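Local coordinates for protein monovalent Na+/H+ antiporter subunit G (Dietzia sp. DQ12-45-1b, PDB 7D3U) that is a membrane subunit of a multi-subunit Mrp complex, probably contributing to the exchange of sodium ions for protons, at residues L30-I42 with I88-T100. Numbering follows the deposited sequence.
Sequences LRFPDLYVRSSAI and IARAGFLSGAAPT
L35 and S39 face A89 where the first turns of helix 35-60 run antiparallel to the last turns of helix 68-95; the axes of residues 35-42 and 88-95 come within 9.7 Å. Small residues suit this interface: S39 CB meets A89 CB, while L35 CD2 packs against A89 CA at 3.9 Å, beside G92, which has no side chain on the face toward L35. With chi1 at -178°, L35 CG swings away from the backbone N and toward the other helix, so that the second methyl, CD1, reaches A97 CB. S39 can sit in this apolar seam because its hydroxyl is spent on L35 O (2.9 Å), which also accepts S39 N from the opposite face of the carbonyl plane.

Farther out, the Y36 ring lies edge-on between A89 O and F93 CB along one border and P99 along another. Its hydroxyl donates to A97 O (2.8 Å), just past the Schellman motif closed by G96, whose positive phi favours glycine. F44 of the neighbouring cation antiporter chain meets the Y36 ring edge-to-face.

At the rim, T100 N donates to D34 OD2 (2.7 Å, 166°) from above the carboxylate plane, and D34 OD1 takes L35 N (2.9 Å) on its anti side, near that plane. With an alanine at D34, the amides of L35 and T100 would probably lose this acceptor and the loop around T100 be less firmly held. Two hydrogen bonds, from Y36 OH and to D34 OD2, thus tie the chain after helix 68-95 to residues 34-36.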
ATOM      1  N   LEU E  30      23.274  44.544  -9.624  1.00 82.91           N
ATOM      2  CA  LEU E  30      24.488  44.009 -10.228  1.00 82.91           C
ATOM      3  C   LEU E  30      25.726  44.799  -9.816  1.00 82.91           C
ATOM      4  O   LEU E  30      26.639  44.250  -9.195  1.00 82.91           O
ATOM      5  CB  LEU E  30      24.360  43.994 -11.758  1.00 82.91           C
ATOM      6  CG  LEU E  30      23.234  43.180 -12.394  1.00 82.91           C
ATOM      7  CD1 LEU E  30      23.640  42.733 -13.785  1.00 82.91           C
ATOM      8  CD2 LEU E  30      22.867  41.985 -11.536  1.00 82.91           C
ATOM      9  N   ARG E  31      25.770  46.082 -10.153  1.00 87.61           N
ATOM     10  CA  ARG E  31      26.956  46.906  -9.924  1.00 87.61           C
ATOM     11  C   ARG E  31      26.885  47.662  -8.603  1.00 87.61           C
ATOM     12  O   ARG E  31      27.094  48.872  -8.560  1.00 87.61           O
ATOM     13  CB  ARG E  31      27.149  47.866 -11.090  1.00 87.61           C
ATOM     14  CG  ARG E  31      25.900  48.634 -11.480  1.00 87.61           C
ATOM     15  CD  ARG E  31      26.228  49.725 -12.476  1.00 87.61           C
ATOM     16  NE  ARG E  31      27.583  50.232 -12.289  1.00 87.61           N
ATOM     17  CZ  ARG E  31      28.250  50.937 -13.196  1.00 87.61           C
ATOM     18  NH1 ARG E  31      27.686  51.222 -14.361  1.00 87.61           N
ATOM     19  NH2 ARG E  31      29.479  51.357 -12.940  1.00 87.61           N
ATOM     20  N   PHE E  32      26.618  46.962  -7.502  1.00 85.57           N
ATOM     21  CA  PHE E  32      26.650  47.559  -6.174  1.00 85.57           C
ATOM     22  C   PHE E  32      27.408  46.613  -5.252  1.00 85.57           C
ATOM     23  O   PHE E  32      27.094  45.411  -5.203  1.00 85.57           O
ATOM     24  CB  PHE E  32      25.241  47.827  -5.629  1.00 85.57           C
ATOM     25  CG  PHE E  32      24.677  49.163  -6.031  1.00 85.57           C
ATOM     26  CD1 PHE E  32      25.510  50.195  -6.414  1.00 85.57           C
ATOM     27  CD2 PHE E  32      23.313  49.386  -6.018  1.00 85.57           C
ATOM     28  CE1 PHE E  32      24.995  51.418  -6.786  1.00 85.57           C
ATOM     29  CE2 PHE E  32      22.793  50.606  -6.389  1.00 85.57           C
ATOM     30  CZ  PHE E  32      23.635  51.623  -6.771  1.00 85.57           C
ATOM     31  N   PRO E  33      28.400  47.104  -4.506  1.00 88.82           N
ATOM     32  CA  PRO E  33      29.274  46.176  -3.774  1.00 88.82           C
ATOM     33  C   PRO E  33      28.635  45.581  -2.533  1.00 88.82           C
ATOM     34  O   PRO E  33      28.842  44.396  -2.246  1.00 88.82           O
ATOM     35  CB  PRO E  33      30.485  47.050  -3.428  1.00 88.82           C
ATOM     36  CG  PRO E  33      29.920  48.426  -3.317  1.00 88.82           C
ATOM     37  CD  PRO E  33      28.788  48.512  -4.308  1.00 88.82           C
ATOM     38  N   ASP E  34      27.863  46.362  -1.791  1.00 90.48           N
ATOM     39  CA  ASP E  34      27.371  45.953  -0.486  1.00 90.48           C
ATOM     40  C   ASP E  34      25.984  45.330  -0.582  1.00 90.48           C
ATOM     41  O   ASP E  34      25.316  45.374  -1.617  1.00 90.48           O
ATOM     42  CB  ASP E  34      27.334  47.152   0.464  1.00 90.48           C
ATOM     43  CG  ASP E  34      27.846  46.815   1.842  1.00 90.48           C
ATOM     44  OD1 ASP E  34      27.623  45.672   2.291  1.00 90.48           O
ATOM     45  OD2 ASP E  34      28.474  47.689   2.476  1.00 90.48           O
ATOM     46  N   LEU E  35      25.557  44.736   0.533  1.00 86.41           N
ATOM     47  CA  LEU E  35      24.156  44.376   0.700  1.00 86.41           C
ATOM     48  C   LEU E  35      23.328  45.579   1.116  1.00 86.41           C
ATOM     49  O   LEU E  35      22.145  45.667   0.772  1.00 86.41           O
ATOM     50  CB  LEU E  35      24.017  43.262   1.740  1.00 86.41           C
ATOM     51  CG  LEU E  35      22.629  42.692   2.049  1.00 86.41           C
ATOM     52  CD1 LEU E  35      22.765  41.248   2.446  1.00 86.41           C
ATOM     53  CD2 LEU E  35      21.934  43.456   3.161  1.00 86.41           C
ATOM     54  N   TYR E  36      23.933  46.509   1.854  1.00 86.53           N
ATOM     55  CA  TYR E  36      23.203  47.663   2.359  1.00 86.53           C
ATOM     56  C   TYR E  36      23.001  48.709   1.274  1.00 86.53           C
ATOM     57  O   TYR E  36      21.969  49.386   1.250  1.00 86.53           O
ATOM     58  CB  TYR E  36      23.940  48.249   3.559  1.00 86.53           C
ATOM     59  CG  TYR E  36      24.385  47.184   4.531  1.00 86.53           C
ATOM     60  CD1 TYR E  36      23.489  46.616   5.422  1.00 86.53           C
ATOM     61  CD2 TYR E  36      25.694  46.733   4.543  1.00 86.53           C
ATOM     62  CE1 TYR E  36      23.886  45.638   6.303  1.00 86.53           C
ATOM     63  CE2 TYR E  36      26.100  45.756   5.420  1.00 86.53           C
ATOM     64  CZ  TYR E  36      25.193  45.211   6.297  1.00 86.53           C
ATOM     65  OH  TYR E  36      25.594  44.235   7.175  1.00 86.53           O
ATOM     66  N   VAL E  37      23.969  48.855   0.369  1.00 85.09           N
ATOM     67  CA  VAL E  37      23.751  49.688  -0.810  1.00 85.09           C
ATOM     68  C   VAL E  37      22.651  49.091  -1.675  1.00 85.09           C
ATOM     69  O   VAL E  37      21.767  49.804  -2.171  1.00 85.09           O
ATOM     70  CB  VAL E  37      25.063  49.857  -1.597  1.00 85.09           C
ATOM     71  CG1 VAL E  37      24.834  50.708  -2.826  1.00 85.09           C
ATOM     72  CG2 VAL E  37      26.130  50.471  -0.716  1.00 85.09           C
ATOM     73  N   ARG E  38      22.679  47.769  -1.856  1.00 84.89           N
ATOM     74  CA  ARG E  38      21.647  47.099  -2.638  1.00 84.89           C
ATOM     75  C   ARG E  38      20.273  47.316  -2.026  1.00 84.89           C
ATOM     76  O   ARG E  38      19.312  47.637  -2.732  1.00 84.89           O
ATOM     77  CB  ARG E  38      21.956  45.607  -2.746  1.00 84.89           C
ATOM     78  CG  ARG E  38      22.879  45.247  -3.890  1.00 84.89           C
ATOM     79  CD  ARG E  38      23.396  43.832  -3.750  1.00 84.89           C
ATOM     80  NE  ARG E  38      24.577  43.611  -4.576  1.00 84.89           N
ATOM     81  CZ  ARG E  38      25.568  42.787  -4.254  1.00 84.89           C
ATOM     82  NH1 ARG E  38      25.521  42.103  -3.121  1.00 84.89           N
ATOM     83  NH2 ARG E  38      26.606  42.648  -5.067  1.00 84.89           N
ATOM     84  N   SER E  39      20.160  47.149  -0.708  1.00 84.27           N
ATOM     85  CA  SER E  39      18.867  47.321  -0.056  1.00 84.27           C
ATOM     86  C   SER E  39      18.424  48.777  -0.082  1.00 84.27           C
ATOM     87  O   SER E  39      17.231  49.063  -0.234  1.00 84.27           O
ATOM     88  CB  SER E  39      18.930  46.805   1.380  1.00 84.27           C
ATOM     89  OG  SER E  39      19.327  45.446   1.411  1.00 84.27           O
ATOM     90  N   SER E  40      19.366  49.710   0.058  1.00 85.81           N
ATOM     91  CA  SER E  40      19.019  51.125   0.001  1.00 85.81           C
ATOM     92  C   SER E  40      18.512  51.517  -1.377  1.00 85.81           C
ATOM     93  O   SER E  40      17.642  52.388  -1.493  1.00 85.81           O
ATOM     94  CB  SER E  40      20.227  51.978   0.384  1.00 85.81           C
ATOM     95  OG  SER E  40      21.250  51.871  -0.588  1.00 85.81           O
ATOM     96  N   ALA E  41      19.042  50.895  -2.430  1.00 84.62           N
ATOM     97  CA  ALA E  41      18.529  51.164  -3.769  1.00 84.62           C
ATOM     98  C   ALA E  41      17.195  50.465  -4.008  1.00 84.62           C
ATOM     99  O   ALA E  41      16.299  51.033  -4.643  1.00 84.62           O
ATOM    100  CB  ALA E  41      19.550  50.737  -4.822  1.00 84.62           C
ATOM    101  N   ILE E  42      17.046  49.240  -3.500  1.00 82.92           N
ATOM    102  CA  ILE E  42      15.835  48.467  -3.755  1.00 82.92           C
ATOM    103  C   ILE E  42      14.641  49.081  -3.035  1.00 82.92           C
ATOM    104  O   ILE E  42      13.553  49.188  -3.608  1.00 82.92           O
ATOM    105  CB  ILE E  42      16.045  46.997  -3.352  1.00 82.92           C
ATOM    106  CG1 ILE E  42      16.953  46.296  -4.360  1.00 82.92           C
ATOM    107  CG2 ILE E  42      14.714  46.274  -3.258  1.00 82.92           C
ATOM    108  CD1 ILE E  42      16.550  46.511  -5.790  1.00 82.92           C
ATOM    109  N   ILE E  88      15.328  43.192   5.639  1.00 80.84           N
ATOM    110  CA  ILE E  88      16.349  42.408   4.952  1.00 80.84           C
ATOM    111  C   ILE E  88      17.735  42.934   5.293  1.00 80.84           C
ATOM    112  O   ILE E  88      18.651  42.159   5.588  1.00 80.84           O
ATOM    113  CB  ILE E  88      16.100  42.404   3.433  1.00 80.84           C
ATOM    114  CG1 ILE E  88      14.890  41.534   3.095  1.00 80.84           C
ATOM    115  CG2 ILE E  88      17.322  41.902   2.697  1.00 80.84           C
ATOM    116  CD1 ILE E  88      15.042  40.100   3.515  1.00 80.84           C
ATOM    117  N   ALA E  89      17.908  44.257   5.279  1.00 82.45           N
ATOM    118  CA  ALA E  89      19.203  44.828   5.636  1.00 82.45           C
ATOM    119  C   ALA E  89      19.556  44.534   7.087  1.00 82.45           C
ATOM    120  O   ALA E  89      20.705  44.196   7.398  1.00 82.45           O
ATOM    121  CB  ALA E  89      19.203  46.333   5.377  1.00 82.45           C
ATOM    122  N   ARG E  90      18.582  44.653   7.992  1.00 84.62           N
ATOM    123  CA  ARG E  90      18.856  44.382   9.400  1.00 84.62           C
ATOM    124  C   ARG E  90      19.257  42.927   9.611  1.00 84.62           C
ATOM    125  O   ARG E  90      20.236  42.637  10.309  1.00 84.62           O
ATOM    126  CB  ARG E  90      17.640  44.732  10.253  1.00 84.62           C
ATOM    127  CG  ARG E  90      17.801  44.359  11.711  1.00 84.62           C
ATOM    128  CD  ARG E  90      16.552  43.697  12.246  1.00 84.62           C
ATOM    129  NE  ARG E  90      16.748  43.181  13.595  1.00 84.62           N
ATOM    130  CZ  ARG E  90      15.866  42.425  14.238  1.00 84.62           C
ATOM    131  NH1 ARG E  90      14.724  42.094  13.652  1.00 84.62           N
ATOM    132  NH2 ARG E  90      16.126  41.998  15.466  1.00 84.62           N
ATOM    133  N   ALA E  91      18.510  41.995   9.016  1.00 85.01           N
ATOM    134  CA  ALA E  91      18.838  40.581   9.158  1.00 85.01           C
ATOM    135  C   ALA E  91      20.167  40.243   8.496  1.00 85.01           C
ATOM    136  O   ALA E  91      20.875  39.344   8.962  1.00 85.01           O
ATOM    137  CB  ALA E  91      17.720  39.721   8.574  1.00 85.01           C
ATOM    138  N   GLY E  92      20.522  40.942   7.418  1.00 86.46           N
ATOM    139  CA  GLY E  92      21.833  40.738   6.827  1.00 86.46           C
ATOM    140  C   GLY E  92      22.944  41.203   7.743  1.00 86.46           C
ATOM    141  O   GLY E  92      23.980  40.544   7.862  1.00 86.46           O
ATOM    142  N   PHE E  93      22.738  42.337   8.414  1.00 87.98           N
ATOM    143  CA  PHE E  93      23.700  42.779   9.417  1.00 87.98           C
ATOM    144  C   PHE E  93      23.831  41.749  10.530  1.00 87.98           C
ATOM    145  O   PHE E  93      24.943  41.406  10.949  1.00 87.98           O
ATOM    146  CB  PHE E  93      23.285  44.134   9.988  1.00 87.98           C
ATOM    147  CG  PHE E  93      24.187  44.631  11.082  1.00 87.98           C
ATOM    148  CD1 PHE E  93      23.991  44.243  12.397  1.00 87.98           C
ATOM    149  CD2 PHE E  93      25.231  45.488  10.795  1.00 87.98           C
ATOM    150  CE1 PHE E  93      24.815  44.699  13.398  1.00 87.98           C
ATOM    151  CE2 PHE E  93      26.059  45.946  11.795  1.00 87.98           C
ATOM    152  CZ  PHE E  93      25.852  45.547  13.097  1.00 87.98           C
ATOM    153  N   LEU E  94      22.700  41.251  11.028  1.00 89.28           N
ATOM    154  CA  LEU E  94      22.738  40.267  12.104  1.00 89.28           C
ATOM    155  C   LEU E  94      23.380  38.965  11.646  1.00 89.28           C
ATOM    156  O   LEU E  94      24.186  38.375  12.374  1.00 89.28           O
ATOM    157  CB  LEU E  94      21.330  40.014  12.635  1.00 89.28           C
ATOM    158  CG  LEU E  94      20.739  41.137  13.482  1.00 89.28           C
ATOM    159  CD1 LEU E  94      19.472  40.673  14.173  1.00 89.28           C
ATOM    160  CD2 LEU E  94      21.756  41.619  14.497  1.00 89.28           C
ATOM    161  N   SER E  95      23.042  38.500  10.442  1.00 86.95           N
ATOM    162  CA  SER E  95      23.607  37.250   9.950  1.00 86.95           C
ATOM    163  C   SER E  95      25.083  37.379   9.600  1.00 86.95           C
ATOM    164  O   SER E  95      25.757  36.356   9.434  1.00 86.95           O
ATOM    165  CB  SER E  95      22.827  36.761   8.733  1.00 86.95           C
ATOM    166  OG  SER E  95      23.393  35.571   8.216  1.00 86.95           O
ATOM    167  N   GLY E  96      25.598  38.598   9.479  1.00 87.31           N
ATOM    168  CA  GLY E  96      27.010  38.791   9.219  1.00 87.31           C
ATOM    169  C   GLY E  96      27.340  39.208   7.801  1.00 87.31           C
ATOM    170  O   GLY E  96      28.350  38.768   7.244  1.00 87.31           O
ATOM    171  N   ALA E  97      26.506  40.055   7.203  1.00 87.59           N
ATOM    172  CA  ALA E  97      26.788  40.573   5.869  1.00 87.59           C
ATOM    173  C   ALA E  97      27.930  41.573   5.956  1.00 87.59           C
ATOM    174  O   ALA E  97      27.774  42.658   6.524  1.00 87.59           O
ATOM    175  CB  ALA E  97      25.545  41.219   5.267  1.00 87.59           C
ATOM    176  N   ALA E  98      29.075  41.214   5.399  1.00 91.48           N
ATOM    177  CA  ALA E  98      30.247  42.073   5.467  1.00 91.48           C
ATOM    178  C   ALA E  98      30.023  43.339   4.654  1.00 91.48           C
ATOM    179  O   ALA E  98      29.719  43.249   3.457  1.00 91.48           O
ATOM    180  CB  ALA E  98      31.477  41.328   4.959  1.00 91.48           C
ATOM    181  N   PRO E  99      30.152  44.522   5.245  1.00 91.05           N
ATOM    182  CA  PRO E  99      30.050  45.751   4.457  1.00 91.05           C
ATOM    183  C   PRO E  99      31.238  45.894   3.520  1.00 91.05           C
ATOM    184  O   PRO E  99      32.314  45.336   3.744  1.00 91.05           O
ATOM    185  CB  PRO E  99      30.042  46.855   5.517  1.00 91.05           C
ATOM    186  CG  PRO E  99      30.772  46.260   6.666  1.00 91.05           C
ATOM    187  CD  PRO E  99      30.428  44.797   6.664  1.00 91.05           C
ATOM    188  N   THR E 100      31.021  46.653   2.449  1.00 93.88           N
ATOM    189  CA  THR E 100      32.050  46.818   1.433  1.00 93.88           C
ATOM    190  C   THR E 100      33.306  47.438   2.033  1.00 93.88           C
ATOM    191  O   THR E 100      33.265  48.142   3.044  1.00 93.88           O
ATOM    192  CB  THR E 100      31.545  47.691   0.287  1.00 93.88           C
ATOM    193  OG1 THR E 100      30.413  47.063  -0.325  1.00 93.88           O
ATOM    194  CG2 THR E 100      32.629  47.871  -0.756  1.00 93.88           C
TER